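PDB 3GVE: YfkN protein from Bacillus subtilis subsp. subtilis, which belongs to the calcineurin-like phosphoesterase family of metal-dependent proteins and holds one manganese and one magnesium ion in this model. Local coordinates for residues K221-S226 with V232-T237; V262-V267 with T271-P276. All blocks are in the same frame, centred on the assembly; numbering follows the deposited sequence.

Contact 1 (K221-S226 with V232-T237)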
# COMPACT_ATOMS: atom_id res chain seq x y z
N LYS A 221 16.39 5.39 16.36
CA LYS A 221 16.62 5.63 17.79
C LYS A 221 18.03 6.10 18.16
O LYS A 221 18.23 6.57 19.25
CB LYS A 221 16.30 4.37 18.59
CG LYS A 221 14.81 4.03 18.64
CD LYS A 221 14.66 2.67 19.29
CE LYS A 221 13.25 2.27 19.59
NZ LYS A 221 13.30 0.98 20.36
N GLN A 222 18.98 5.93 17.24
CA GLN A 222 20.37 6.30 17.49
C GLN A 222 20.99 7.00 16.28
O GLN A 222 20.42 6.98 15.18
CB GLN A 222 21.18 5.04 17.84
CG GLN A 222 20.80 4.43 19.21
CD GLN A 222 19.77 3.33 19.08
OE1 GLN A 222 19.51 2.84 18.01
NE2 GLN A 222 19.17 2.95 20.21
N ALA A 223 22.16 7.62 16.49
CA ALA A 223 22.81 8.38 15.43
C ALA A 223 23.14 7.54 14.22
O ALA A 223 23.41 6.35 14.29
CB ALA A 223 24.09 9.05 15.96
N GLN A 224 23.08 8.20 13.09
CA GLN A 224 23.52 7.64 11.83
C GLN A 224 24.47 8.66 11.18
O GLN A 224 24.66 9.74 11.68
CB GLN A 224 22.32 7.37 10.91
CG GLN A 224 21.43 6.22 11.34
CD GLN A 224 20.20 6.15 10.47
OE1 GLN A 224 19.23 6.85 10.70
NE2 GLN A 224 20.24 5.34 9.45
N SER A 225 25.07 8.27 10.08
CA SER A 225 25.99 9.13 9.36
C SER A 225 25.37 9.71 8.11
O SER A 225 24.19 9.55 7.84
CB SER A 225 27.25 8.34 9.00
OG SER A 225 28.01 8.16 10.16
N SER A 226 26.16 10.42 7.32
CA SER A 226 25.61 11.12 6.17
C SER A 226 24.99 10.16 5.14
O SER A 226 25.46 9.05 4.97
CB SER A 226 26.69 11.97 5.51
OG SER A 226 27.82 11.20 5.19
N VAL A 232 15.76 12.00 11.03
CA VAL A 232 15.22 12.95 12.01
C VAL A 232 16.04 13.04 13.31
O VAL A 232 16.24 14.11 13.85
CB VAL A 232 13.74 12.67 12.32
CG1 VAL A 232 13.30 13.49 13.55
CG2 VAL A 232 12.87 13.03 11.10
N PHE A 233 16.49 11.90 13.83
CA PHE A 233 17.29 11.93 15.06
C PHE A 233 18.54 12.79 14.86
O PHE A 233 18.91 13.55 15.72
CB PHE A 233 17.69 10.51 15.47
CG PHE A 233 18.47 10.44 16.75
CD1 PHE A 233 17.83 10.33 17.98
CD2 PHE A 233 19.85 10.48 16.72
CE1 PHE A 233 18.58 10.26 19.16
CE2 PHE A 233 20.59 10.41 17.90
CZ PHE A 233 19.96 10.29 19.12
N ASP A 234 19.17 12.64 13.70
CA ASP A 234 20.36 13.42 13.37
C ASP A 234 20.08 14.91 13.13
O ASP A 234 20.85 15.75 13.54
CB ASP A 234 21.10 12.76 12.20
CG ASP A 234 21.43 11.31 12.49
OD1 ASP A 234 22.03 11.03 13.53
OD2 ASP A 234 21.04 10.47 11.71
N LEU A 235 18.96 15.21 12.48
CA LEU A 235 18.52 16.59 12.37
C LEU A 235 18.36 17.22 13.76
O LEU A 235 18.81 18.32 14.01
CB LEU A 235 17.19 16.67 11.65
CG LEU A 235 17.26 16.78 10.14
CD1 LEU A 235 15.83 16.73 9.60
CD2 LEU A 235 17.95 18.10 9.69
N ALA A 236 17.72 16.49 14.66
CA ALA A 236 17.44 17.04 15.98
C ALA A 236 18.70 17.22 16.82
O ALA A 236 18.75 18.11 17.65
CB ALA A 236 16.44 16.15 16.72
N THR A 237 19.70 16.37 16.62
CA THR A 237 20.88 16.37 17.48
C THR A 237 22.10 17.08 16.89
O THR A 237 22.92 17.58 17.64
CB THR A 237 21.28 14.93 17.87
OG1 THR A 237 21.40 14.13 16.68
CG2 THR A 237 20.25 14.30 18.83
O HOH W 1 19.46 8.59 13.05
O HOH W 2 22.11 11.15 9.17
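Asp234 grips the backbone of Gln224 by a charge-assisted hydrogen bond. Gln224 N lies 3.1 Å from Asp234 OD1, and the bond is nearly straight, with an N-H...O angle of 168°. The amide approaches OD1 on the syn side, 19° out of the carboxylate plane, and a weaker bond runs from Gln224 N to Asp234 OD2 (3.3 Å). One carboxylate therefore straddles one N-H, while Gln224 CB packs against OD2.

Two waters extend the polar link. The first lies 2.8 Å from Asp234 OD2 and also reaches Gln222 O; the second donates to OD2 and to Ser225 O, so the loop is held on both sides of Gln224. Asp234 sits in the opening turn of its helix, a place where the helix dipole would be expected to favour the anion.

In the fold, the loop that joins strand 210-215 to helix 232-238 folds back on the opening turn of that helix. The helix then runs on to strand 244-247, which is parallel to and paired with the first, giving a beta-alpha-beta unit. The magnesium ligand His216 directly follows strand 210-215.

Packing is carried by Phe233. CG anti to the backbone N (chi1 -178°) sends the ring out beneath the loop, where Gln222 CA and Lys221 C lie over one face, offset toward its rim. Phe233 CE1 is 3.7 Å from Lys221 O, and CE2 is 3.5 Å from Ala223 N. Thr237 CG2 lies over the opposite face, also toward the rim, and Thr237 OG1 donates to Phe233 O (2.7 Å). Lys221 NZ hydrogen-bonds Arg340 O of the second subunit.

Contact 2 (V262-V267 with T271-P276)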
# COMPACT_ATOMS: atom_id res chain seq x y z
N VAL A 262 14.51 5.82 25.39
CA VAL A 262 15.56 6.05 24.39
C VAL A 262 16.18 7.42 24.64
O VAL A 262 15.49 8.42 24.75
CB VAL A 262 15.01 5.97 22.93
CG1 VAL A 262 16.16 6.17 21.91
CG2 VAL A 262 14.29 4.63 22.70
N ALA A 263 17.50 7.47 24.76
CA ALA A 263 18.19 8.72 25.02
C ALA A 263 17.79 9.79 24.00
O ALA A 263 17.72 9.53 22.82
CB ALA A 263 19.70 8.52 25.01
N GLN A 264 17.51 10.98 24.52
CA GLN A 264 17.16 12.16 23.72
C GLN A 264 15.66 12.30 23.48
O GLN A 264 15.20 13.35 23.11
CB GLN A 264 17.90 12.18 22.38
CG GLN A 264 19.38 12.39 22.51
CD GLN A 264 19.63 13.59 23.36
OE1 GLN A 264 19.22 14.68 23.02
NE2 GLN A 264 20.20 13.38 24.52
N PHE A 265 14.91 11.22 23.69
CA PHE A 265 13.48 11.22 23.45
C PHE A 265 12.69 11.56 24.72
O PHE A 265 13.01 11.12 25.79
CB PHE A 265 13.03 9.84 22.92
CG PHE A 265 13.46 9.56 21.49
CD1 PHE A 265 12.58 9.71 20.43
CD2 PHE A 265 14.75 9.13 21.22
CE1 PHE A 265 12.97 9.44 19.13
CE2 PHE A 265 15.16 8.87 19.91
CZ PHE A 265 14.25 9.02 18.86
N ASN A 266 11.64 12.35 24.56
CA ASN A 266 10.64 12.59 25.60
C ASN A 266 9.26 12.35 24.99
O ASN A 266 8.74 13.16 24.23
CB ASN A 266 10.78 14.00 26.17
CG ASN A 266 9.85 14.25 27.36
OD1 ASN A 266 8.76 13.75 27.39
ND2 ASN A 266 10.32 15.02 28.32
N VAL A 267 8.68 11.19 25.29
CA VAL A 267 7.39 10.79 24.76
C VAL A 267 6.25 11.66 25.24
O VAL A 267 5.41 12.03 24.46
CB VAL A 267 7.11 9.28 24.93
CG1 VAL A 267 5.74 8.94 24.43
CG2 VAL A 267 8.23 8.43 24.27
N THR A 271 9.15 15.18 22.04
CA THR A 271 10.38 15.86 21.60
C THR A 271 11.58 14.95 21.36
O THR A 271 11.66 13.89 22.00
CB THR A 271 10.79 17.00 22.64
OG1 THR A 271 11.02 16.38 23.89
CG2 THR A 271 9.77 18.09 22.77
N ILE A 272 12.49 15.39 20.53
CA ILE A 272 13.76 14.71 20.35
C ILE A 272 14.80 15.81 20.52
O ILE A 272 14.78 16.80 19.82
CB ILE A 272 13.88 14.02 18.97
CG1 ILE A 272 12.68 13.09 18.71
CG2 ILE A 272 15.22 13.26 18.87
CD1 ILE A 272 12.72 12.40 17.36
N ASN A 273 15.70 15.60 21.48
CA ASN A 273 16.68 16.61 21.87
C ASN A 273 16.02 17.95 22.16
O ASN A 273 16.54 18.99 21.82
CB ASN A 273 17.79 16.77 20.82
CG ASN A 273 18.96 17.59 21.34
OD1 ASN A 273 19.25 17.60 22.52
ND2 ASN A 273 19.62 18.28 20.44
N GLY A 274 14.84 17.90 22.77
CA GLY A 274 14.15 19.10 23.19
C GLY A 274 13.35 19.79 22.11
O GLY A 274 12.74 20.79 22.38
N ILE A 275 13.35 19.25 20.91
CA ILE A 275 12.61 19.84 19.79
C ILE A 275 11.36 19.03 19.53
O ILE A 275 11.46 17.82 19.43
CB ILE A 275 13.49 19.83 18.52
CG1 ILE A 275 14.74 20.69 18.75
CG2 ILE A 275 12.72 20.31 17.29
CD1 ILE A 275 15.80 20.56 17.66
N PRO A 276 10.20 19.67 19.41
CA PRO A 276 8.98 18.89 19.13
C PRO A 276 9.03 18.29 17.73
O PRO A 276 9.46 18.94 16.78
CB PRO A 276 7.86 19.93 19.26
CG PRO A 276 8.50 21.23 19.00
CD PRO A 276 9.93 21.12 19.46
O HOH W 3 13.64 15.46 24.01
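A short antiparallel beta hairpin, strands 265-266 and 271-272, sets Phe265 against Ile272 and Asn266 against Thr271. Asn266 and Thr271 form the hydrogen-bonded pair: Asn266 N to Thr271 O and Thr271 N to Asn266 O both measure 3.0 Å. Phe265 and Ile272 form the non-hydrogen-bonded pair. One step further, Asn273 N donates to Gln264 O at 2.8 Å, with an N-H...O angle of 160°, closing the ladder where both chains turn off. A type II turn, Val262 to Phe265, precedes the first strand. A type I' turn from Ile272 to Ile275 follows the second and leads into strand 275-280, with Asn273 and Gly274 both at positive phi.

On one face of the hairpin, Phe265 and Ile272 run side by side in the same direction. With CG beside its backbone N (chi1 -72°), Phe265 brings CE1 to 3.5 Å from Ile272 CD1, while Ile272 CG2 lies over a face of the ring. The Phe265 ring also meets that of Tyr259, the two planes about 15° apart. On the other face, Asn266 CB comes within 3.3 Å of Thr271 OG1, and Asn266 OD1 accepts a bond from Lys269 N in the connecting loop.

A water bridges the two turns and Thr271: it donates to Gln264 O (2.8 Å), accepts from Gly274 N, and is 2.8 Å from Thr271 OG1. Gln264 O also receives a CA-H...O contact from Ile272, so this one carbonyl, just ahead of strand 265-266, holds the type II turn to the type I' turn, directly through Asn273 and by way of the water to Gly274.

How the contacts relate
Along the chain the contacts come in series, 221-226 with 232-237 first and 262-267 with 271-276 second, and their centres lie 12 Å apart on the same side of the chain's centre. They touch directly. Asn273 ND2 probably donates to Ala236 O at 2.9 Å, Phe233 CD1 packs 3.6 Å from Phe265 CE2, and Lys221 O meets Val262 CG1. The helix of contact 1 thus rests on the hairpin of contact 2. The hairpin belongs to a mixed sheet, and the helix packs on it; parallel strands 210-215, 244-247 and 275-280 are successive neighbours there. The loop running on from His216, a magnesium ligand, is thereby joined, directly at Val262 and through the helix, to the hairpin paired with strand 275-280.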